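Local coordinates for glucosamine--fructose-6-phosphate aminotransferase [isomerizing] (Francisella tularensis subsp. tularensis, PDB 3TBF), which probably carries the isomerase half of glucosamine-6-phosphate synthase, which converts fructose 6-phosphate into glucosamine 6-phosphate with ammonia drawn from glutamine, at residues A24-S32 / T168-I176; I76-C84 / T178-L188. All coordinates share one frame; numbering follows the deposited sequence.

Contact 1 (A24-S32 / T168-I176)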
loop_
_atom_site.group_PDB
_atom_site.type_symbol
_atom_site.label_atom_id
_atom_site.label_comp_id
_atom_site.label_asym_id
_atom_site.label_seq_id
_atom_site.Cartn_x
_atom_site.Cartn_y
_atom_site.Cartn_z
ATOM N N ALA A 24 11.401 12.553 24.122
ATOM C CA ALA A 24 10.009 12.411 23.697
ATOM C C ALA A 24 9.501 10.991 23.840
ATOM O O ALA A 24 8.401 10.741 24.339
ATOM C CB ALA A 24 9.850 12.865 22.252
ATOM N N VAL A 25 10.307 10.059 23.382
ATOM C CA VAL A 25 9.984 8.672 23.537
ATOM C C VAL A 25 9.776 8.306 24.979
ATOM O O VAL A 25 8.701 7.804 25.347
ATOM C CB VAL A 25 11.040 7.796 22.900
ATOM C CG1 VAL A 25 11.107 6.476 23.578
ATOM C CG2 VAL A 25 10.690 7.647 21.429
ATOM N N SER A 26 10.726 8.684 25.819
ATOM C CA SER A 26 10.605 8.387 27.238
ATOM C C SER A 26 9.446 9.134 27.985
ATOM O O SER A 26 8.777 8.544 28.828
ATOM C CB SER A 26 11.963 8.495 27.899
ATOM O OG SER A 26 11.887 9.412 28.888
ATOM N N ASN A 27 9.151 10.372 27.616
ATOM C CA ASN A 27 7.976 11.046 28.137
ATOM C C ASN A 27 6.670 10.351 27.741
ATOM O O ASN A 27 5.785 10.181 28.557
ATOM C CB ASN A 27 7.977 12.512 27.720
ATOM C CG ASN A 27 9.003 13.383 28.548
ATOM O OD1 ASN A 27 9.481 12.990 29.622
ATOM N ND2 ASN A 27 9.335 14.542 28.019
ATOM N N THR A 28 6.566 9.862 26.521
ATOM C CA THR A 28 5.362 9.163 26.131
ATOM C C THR A 28 5.141 7.887 26.954
ATOM O O THR A 28 4.023 7.602 27.371
ATOM C CB THR A 28 5.393 8.805 24.662
ATOM O OG1 THR A 28 5.633 10.000 23.911
ATOM C CG2 THR A 28 4.087 8.196 24.253
ATOM N N ILE A 29 6.187 7.118 27.175
ATOM C CA ILE A 29 6.040 5.896 27.964
ATOM C C ILE A 29 5.660 6.201 29.434
ATOM O O ILE A 29 4.755 5.612 30.030
ATOM C CB ILE A 29 7.352 5.110 28.027
ATOM C CG1 ILE A 29 7.697 4.545 26.675
ATOM C CG2 ILE A 29 7.260 3.972 29.019
ATOM C CD1 ILE A 29 9.108 3.965 26.587
ATOM N N LEU A 30 6.385 7.137 29.991
ATOM C CA LEU A 30 6.203 7.552 31.370
ATOM C C LEU A 30 4.738 7.858 31.668
ATOM O O LEU A 30 4.232 7.491 32.700
ATOM C CB LEU A 30 7.091 8.767 31.661
ATOM C CG LEU A 30 7.932 8.835 32.943
ATOM C CD1 LEU A 30 7.108 8.446 34.198
ATOM C CD2 LEU A 30 9.183 7.951 32.829
ATOM N N ALA A 31 4.038 8.514 30.758
ATOM C CA ALA A 31 2.673 8.951 31.041
ATOM C C ALA A 31 1.675 7.791 31.157
ATOM O O ALA A 31 0.540 7.994 31.610
ATOM C CB ALA A 31 2.189 9.974 29.985
ATOM N N SER A 32 2.068 6.589 30.753
ATOM C CA SER A 32 1.165 5.451 30.842
ATOM C C SER A 32 1.537 4.466 31.942
ATOM O O SER A 32 0.873 3.459 32.131
ATOM C CB SER A 32 1.124 4.749 29.497
ATOM O OG SER A 32 2.367 4.106 29.250
ATOM N N THR A 168 7.919 8.690 15.847
ATOM C CA THR A 168 8.433 7.758 16.813
ATOM C C THR A 168 7.572 7.668 18.064
ATOM O O THR A 168 7.357 6.569 18.540
ATOM C CB THR A 168 9.886 8.044 17.142
ATOM O OG1 THR A 168 10.046 9.426 17.482
ATOM C CG2 THR A 168 10.771 7.644 15.952
ATOM N N THR A 169 7.045 8.798 18.542
ATOM C CA THR A 169 6.120 8.773 19.649
ATOM C C THR A 169 4.784 8.156 19.309
ATOM O O THR A 169 4.130 7.543 20.186
ATOM C CB THR A 169 5.884 10.174 20.271
ATOM O OG1 THR A 169 5.288 11.048 19.320
ATOM C CG2 THR A 169 7.187 10.775 20.769
ATOM N N GLN A 170 4.347 8.265 18.047
ATOM C CA GLN A 170 3.137 7.523 17.659
ATOM C C GLN A 170 3.390 6.037 17.681
ATOM O O GLN A 170 2.578 5.283 18.199
ATOM C CB GLN A 170 2.590 7.972 16.332
ATOM C CG GLN A 170 1.952 9.354 16.395
ATOM C CD GLN A 170 1.821 9.974 15.013
ATOM O OE1 GLN A 170 2.148 9.344 14.016
ATOM N NE2 GLN A 170 1.297 11.189 14.947
ATOM N N LEU A 171 4.536 5.608 17.188
ATOM C CA LEU A 171 4.928 4.207 17.317
ATOM C C LEU A 171 4.945 3.759 18.774
ATOM O O LEU A 171 4.382 2.759 19.131
ATOM C CB LEU A 171 6.304 3.998 16.724
ATOM C CG LEU A 171 6.547 3.472 15.276
ATOM C CD1 LEU A 171 5.331 3.272 14.427
ATOM C CD2 LEU A 171 7.565 4.317 14.565
ATOM N N VAL A 172 5.584 4.508 19.641
ATOM C CA VAL A 172 5.641 4.096 21.012
ATOM C C VAL A 172 4.230 4.008 21.622
ATOM O O VAL A 172 3.908 3.024 22.284
ATOM C CB VAL A 172 6.572 5.015 21.832
ATOM C CG1 VAL A 172 6.383 4.822 23.313
ATOM C CG2 VAL A 172 8.010 4.735 21.503
ATOM N N ALA A 173 3.372 5.003 21.379
ATOM C CA ALA A 173 2.012 4.937 21.904
ATOM C C ALA A 173 1.321 3.663 21.421
ATOM O O ALA A 173 0.584 3.019 22.177
ATOM C CB ALA A 173 1.230 6.171 21.511
ATOM N N LEU A 174 1.509 3.313 20.150
ATOM C CA LEU A 174 0.836 2.140 19.587
ATOM C C LEU A 174 1.358 0.862 20.210
ATOM O O LEU A 174 0.586 -0.062 20.375
ATOM C CB LEU A 174 0.964 2.100 18.064
ATOM C CG LEU A 174 0.034 3.060 17.286
ATOM C CD1 LEU A 174 0.587 3.447 15.888
ATOM C CD2 LEU A 174 -1.360 2.514 17.154
ATOM N N ALA A 175 2.655 0.807 20.548
ATOM C CA ALA A 175 3.241 -0.330 21.270
ATOM C C ALA A 175 2.647 -0.488 22.648
ATOM O O ALA A 175 2.401 -1.607 23.082
ATOM C CB ALA A 175 4.759 -0.181 21.450
ATOM N N ILE A 176 2.452 0.625 23.339
ATOM C CA ILE A 176 1.866 0.599 24.666
ATOM C C ILE A 176 0.407 0.115 24.600
ATOM O O ILE A 176 0.024 -0.761 25.337
ATOM C CB ILE A 176 1.929 1.995 25.328
ATOM C CG1 ILE A 176 3.356 2.292 25.751
ATOM C CG2 ILE A 176 0.954 2.119 26.523
ATOM C CD1 ILE A 176 3.564 3.780 25.977
#
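V172 meets V25, T28 and I29 at the centre of this contact, where helix 21-30 lies against helix 165-184 with the short segment axes 9.1 Å apart and inclined by 28°. The apolar contacts come first. V172 works as a fork: its CG1 touches I29 CG1 at 3.6 Å, while its CG2 lies 4.0 Å from V25 CG2. The fork is set by a first torsion of 166°, which puts CG1 anti to the backbone N and CG2 anti to the carbonyl carbon, beside that N. A compact, branched valine thus serves two successive turns' worth of neighbours, and both V25 and I29 cross it roughly at right angles. Farther along, I176 reaches across to I29, CD1 packing 3.8 Å from I29 CA.

Threonine and serine form the second group. T169 presents its methyl and turns its hydroxyl to the carbonyl of K165. Its CG2 is held between A24 CB, at 3.7 Å, and T28 OG1, at 3.6 Å; alanine suits a place where the methyl must come so near the helix. The hydroxyls of T28 and S32 bond to carbonyls of their own segment while still touching methyl groups across the contact. T28 OG1 donates to A24 O over 2.9 Å and also pairs with K154 N, so this buried oxygen is well satisfied. A24 O in turn receives the T28 amide on the opposite face of its plane. S32 OG gives a 2.9 Å bond to I29 O and rests against I176 CD1.

F151 of strand 149-152 touches T28, A173 and I176, and L200 of helix 190-201 touches I29 and I176. The arrangement is near-parallel helix packing, helix 21-30 laid on helix 165-184, which itself packs on strand 149-152 of the five-stranded parallel sheet of an SIS-type alpha/beta fold.

Contact 2 (I76-C84 / T178-L188)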
loop_
_atom_site.group_PDB
_atom_site.type_symbol
_atom_site.label_atom_id
_atom_site.label_comp_id
_atom_site.label_asym_id
_atom_site.label_seq_id
_atom_site.Cartn_x
_atom_site.Cartn_y
_atom_site.Cartn_z
ATOM N N ILE A 76 0.006 -5.561 16.744
ATOM C CA ILE A 76 -1.324 -5.839 17.257
ATOM C C ILE A 76 -1.791 -7.250 16.977
ATOM O O ILE A 76 -2.316 -7.921 17.847
ATOM C CB ILE A 76 -2.371 -4.882 16.736
ATOM C CG1 ILE A 76 -2.133 -3.486 17.309
ATOM C CG2 ILE A 76 -3.732 -5.378 17.171
ATOM C CD1 ILE A 76 -2.843 -2.395 16.625
ATOM N N GLU A 77 -1.616 -7.683 15.745
ATOM C CA GLU A 77 -1.960 -9.028 15.367
ATOM C C GLU A 77 -1.106 -10.071 16.063
ATOM O O GLU A 77 -1.630 -11.035 16.578
ATOM C CB GLU A 77 -1.900 -9.142 13.838
ATOM C CG GLU A 77 -3.013 -8.298 13.195
ATOM C CD GLU A 77 -3.675 -8.909 11.936
ATOM O OE1 GLU A 77 -3.145 -9.933 11.397
ATOM O OE2 GLU A 77 -4.735 -8.327 11.525
ATOM N N LYS A 78 0.191 -9.841 16.125
ATOM C CA LYS A 78 1.109 -10.805 16.667
ATOM C C LYS A 78 1.037 -10.927 18.187
ATOM O O LYS A 78 1.039 -12.039 18.689
ATOM C CB LYS A 78 2.556 -10.423 16.287
ATOM C CG LYS A 78 3.623 -11.287 16.932
ATOM C CD LYS A 78 5.013 -11.107 16.259
ATOM C CE LYS A 78 6.043 -11.961 16.973
ATOM N NZ LYS A 78 7.402 -11.814 16.390
ATOM N N TYR A 79 1.020 -9.792 18.904
ATOM C CA TYR A 79 1.066 -9.773 20.354
ATOM C C TYR A 79 -0.278 -9.684 21.026
ATOM O O TYR A 79 -0.518 -10.408 21.954
ATOM C CB TYR A 79 1.943 -8.619 20.847
ATOM C CG TYR A 79 3.390 -8.809 20.538
ATOM C CD1 TYR A 79 4.197 -9.630 21.320
ATOM C CD2 TYR A 79 3.969 -8.206 19.451
ATOM C CE1 TYR A 79 5.567 -9.829 21.025
ATOM C CE2 TYR A 79 5.316 -8.398 19.141
ATOM C CZ TYR A 79 6.109 -9.201 19.933
ATOM O OH TYR A 79 7.425 -9.339 19.611
ATOM N N ALA A 80 -1.149 -8.790 20.605
ATOM C CA ALA A 80 -2.521 -8.730 21.156
ATOM C C ALA A 80 -3.486 -9.732 20.546
ATOM O O ALA A 80 -4.563 -9.945 21.082
ATOM C CB ALA A 80 -3.082 -7.366 21.014
ATOM N N LYS A 81 -3.134 -10.290 19.390
ATOM C CA LYS A 81 -3.995 -11.188 18.652
ATOM C C LYS A 81 -5.387 -10.650 18.349
ATOM O O LYS A 81 -6.363 -11.394 18.334
ATOM C CB LYS A 81 -4.110 -12.506 19.385
ATOM C CG LYS A 81 -2.783 -13.003 19.856
ATOM C CD LYS A 81 -2.463 -14.370 19.400
ATOM C CE LYS A 81 -0.945 -14.517 19.300
ATOM N NZ LYS A 81 -0.388 -14.694 17.876
ATOM N N VAL A 82 -5.479 -9.362 18.071
ATOM C CA VAL A 82 -6.708 -8.785 17.600
ATOM C C VAL A 82 -6.527 -8.457 16.123
ATOM O O VAL A 82 -5.511 -7.935 15.734
ATOM C CB VAL A 82 -7.055 -7.556 18.402
ATOM C CG1 VAL A 82 -8.405 -6.968 17.979
ATOM C CG2 VAL A 82 -7.098 -7.957 19.859
ATOM N N PRO A 83 -7.500 -8.850 15.276
ATOM C CA PRO A 83 -7.316 -8.513 13.882
ATOM C C PRO A 83 -7.290 -6.975 13.668
ATOM O O PRO A 83 -7.976 -6.219 14.385
ATOM C CB PRO A 83 -8.505 -9.188 13.201
ATOM C CG PRO A 83 -9.484 -9.387 14.239
ATOM C CD PRO A 83 -8.742 -9.590 15.514
ATOM N N CYS A 84 -6.488 -6.520 12.709
ATOM C CA CYS A 84 -6.260 -5.091 12.525
ATOM C C CYS A 84 -6.248 -4.724 11.045
ATOM O O CYS A 84 -5.610 -5.419 10.240
ATOM C CB CYS A 84 -4.919 -4.767 13.139
ATOM S SG CYS A 84 -4.556 -3.024 13.265
ATOM N N THR A 178 -0.800 -1.781 22.262
ATOM C CA THR A 178 -0.736 -3.214 22.000
ATOM C C THR A 178 -0.661 -3.976 23.293
ATOM O O THR A 178 -1.394 -4.942 23.451
ATOM C CB THR A 178 0.457 -3.593 21.135
ATOM O OG1 THR A 178 0.265 -3.043 19.842
ATOM C CG2 THR A 178 0.586 -5.059 20.971
ATOM N N LEU A 179 0.196 -3.552 24.230
ATOM C CA LEU A 179 0.362 -4.326 25.473
ATOM C C LEU A 179 -0.854 -4.187 26.414
ATOM O O LEU A 179 -1.279 -5.155 27.057
ATOM C CB LEU A 179 1.661 -3.975 26.178
ATOM C CG LEU A 179 2.939 -4.191 25.351
ATOM C CD1 LEU A 179 4.202 -3.638 26.069
ATOM C CD2 LEU A 179 3.185 -5.630 25.044
ATOM N N VAL A 180 -1.447 -3.021 26.483
ATOM C CA VAL A 180 -2.688 -2.870 27.214
ATOM C C VAL A 180 -3.797 -3.794 26.735
ATOM O O VAL A 180 -4.449 -4.431 27.508
ATOM C CB VAL A 180 -3.205 -1.425 27.117
ATOM C CG1 VAL A 180 -4.700 -1.339 27.606
ATOM C CG2 VAL A 180 -2.242 -0.443 27.924
ATOM N N ILE A 181 -3.972 -3.888 25.424
ATOM C CA ILE A 181 -4.971 -4.768 24.826
ATOM C C ILE A 181 -4.593 -6.206 25.054
ATOM O O ILE A 181 -5.434 -7.026 25.377
ATOM C CB ILE A 181 -5.116 -4.506 23.293
ATOM C CG1 ILE A 181 -5.619 -3.102 23.084
ATOM C CG2 ILE A 181 -6.145 -5.466 22.639
ATOM C CD1 ILE A 181 -6.942 -2.790 23.872
ATOM N N ALA A 182 -3.323 -6.505 24.883
ATOM C CA ALA A 182 -2.854 -7.858 25.041
ATOM C C ALA A 182 -3.194 -8.368 26.416
ATOM O O ALA A 182 -3.610 -9.516 26.571
ATOM C CB ALA A 182 -1.360 -7.960 24.822
ATOM N N LYS A 183 -2.986 -7.533 27.416
ATOM C CA LYS A 183 -3.191 -7.939 28.795
ATOM C C LYS A 183 -4.662 -8.132 29.115
ATOM O O LYS A 183 -5.063 -9.088 29.754
ATOM C CB LYS A 183 -2.649 -6.853 29.702
ATOM C CG LYS A 183 -2.903 -7.047 31.172
ATOM C CD LYS A 183 -1.923 -6.188 31.884
ATOM C CE LYS A 183 -2.266 -5.955 33.348
ATOM N NZ LYS A 183 -1.625 -6.967 34.217
ATOM N N LEU A 184 -5.465 -7.199 28.657
ATOM C CA LEU A 184 -6.900 -7.243 28.896
ATOM C C LEU A 184 -7.562 -8.471 28.251
ATOM O O LEU A 184 -8.583 -8.949 28.726
ATOM C CB LEU A 184 -7.510 -5.993 28.294
ATOM C CG LEU A 184 -8.528 -5.244 29.110
ATOM C CD1 LEU A 184 -8.165 -5.212 30.607
ATOM C CD2 LEU A 184 -8.617 -3.832 28.561
ATOM N N LYS A 185 -6.998 -8.944 27.145
ATOM C CA LYS A 185 -7.585 -10.043 26.421
ATOM C C LYS A 185 -6.795 -11.289 26.675
ATOM O O LYS A 185 -6.944 -12.257 25.974
ATOM C CB LYS A 185 -7.607 -9.757 24.913
ATOM C CG LYS A 185 -8.420 -8.540 24.552
ATOM C CD LYS A 185 -9.485 -8.826 23.575
ATOM C CE LYS A 185 -10.438 -7.635 23.474
ATOM N NZ LYS A 185 -11.867 -8.028 23.604
ATOM N N ASN A 186 -5.916 -11.255 27.651
ATOM C CA ASN A 186 -5.143 -12.443 28.023
ATOM C C ASN A 186 -4.324 -13.035 26.905
ATOM O O ASN A 186 -4.014 -14.194 26.939
ATOM C CB ASN A 186 -6.090 -13.496 28.625
ATOM C CG ASN A 186 -6.844 -12.948 29.848
ATOM O OD1 ASN A 186 -8.078 -12.867 29.859
ATOM N ND2 ASN A 186 -6.079 -12.509 30.859
ATOM N N SER A 187 -3.933 -12.218 25.935
ATOM C CA SER A 187 -3.136 -12.704 24.800
ATOM C C SER A 187 -1.689 -12.942 25.225
ATOM O O SER A 187 -0.972 -13.673 24.536
ATOM C CB SER A 187 -3.175 -11.695 23.645
ATOM O OG SER A 187 -4.484 -11.145 23.486
ATOM N N LEU A 188 -1.268 -12.334 26.338
ATOM C CA LEU A 188 0.103 -12.473 26.849
ATOM C C LEU A 188 0.150 -12.735 28.367
ATOM O O LEU A 188 -0.721 -12.273 29.115
ATOM C CB LEU A 188 0.929 -11.210 26.554
ATOM C CG LEU A 188 1.247 -10.887 25.082
ATOM C CD1 LEU A 188 2.026 -9.543 24.978
ATOM C CD2 LEU A 188 1.988 -12.003 24.388
HETATM O O HOH W 1 0.422 -13.591 21.877
#
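A Schellman motif ends helix 165-184 here, and the serine that follows it ties that helix to the end of helix 63-80. N186, with positive phi, is the C-prime residue; S187 N bonds back to A182 O and N186 N to K183 O. The turn brings S187 OG to A80 O, a 2.7 Å bond in which the hydroxyl sits 55° out of the carbonyl plane. With chi1 at -41°, OG stands beside its own backbone N, and the small side chain fits against both Y79 O and A80 O. A water donates to S187 O and, weakly, to Y79 O.

I76 of helix 63-80 and V82 of the loop after it rest on I57 of strand 56-61 in the parallel sheet of the SIS fold. Small residues allow the close approach: A80 and A182 have CA atoms 4.0 Å apart, and A182 CB lies 3.9 Å from A80 CA. Beside A80, I181 CG2 touches V82 CG2 at 3.9 Å.

T178 turns its methyl to Y79 CB, CG2 lying 3.8 Å from it, while its hydroxyl bonds to L174 O and lies against I76 CG1. L188 CG leans on Y79 O at 3.6 Å. The tyrosine ring reaches beyond the pair, its OH bonding to D333 and its ring meeting Y196 edge-to-face. E77, facing the other way, accepts C84 N on OE2 and forms a salt bridge with R95 of the second subunit.

Helix 165-184 is common to both contacts: residues 168-176 meet helix 21-30 in contact 1, and its last two turns, with the residues just after, meet helix 63-80 in contact 2, the two centres lying about 17 Å apart. The segments follow one another along helix 165-184, and the T178 hydroxyl bonds back to L174 O within it. Helix 190-201 runs beside both, L200 touching I29 and I176 of contact 1 and I193 touching L188 of contact 2. Contact 1 lies nearer the centre of the chain, about 12 Å against 19 Å between centres, and no second subunit touches it, whereas contact 2 borders the dimer interface.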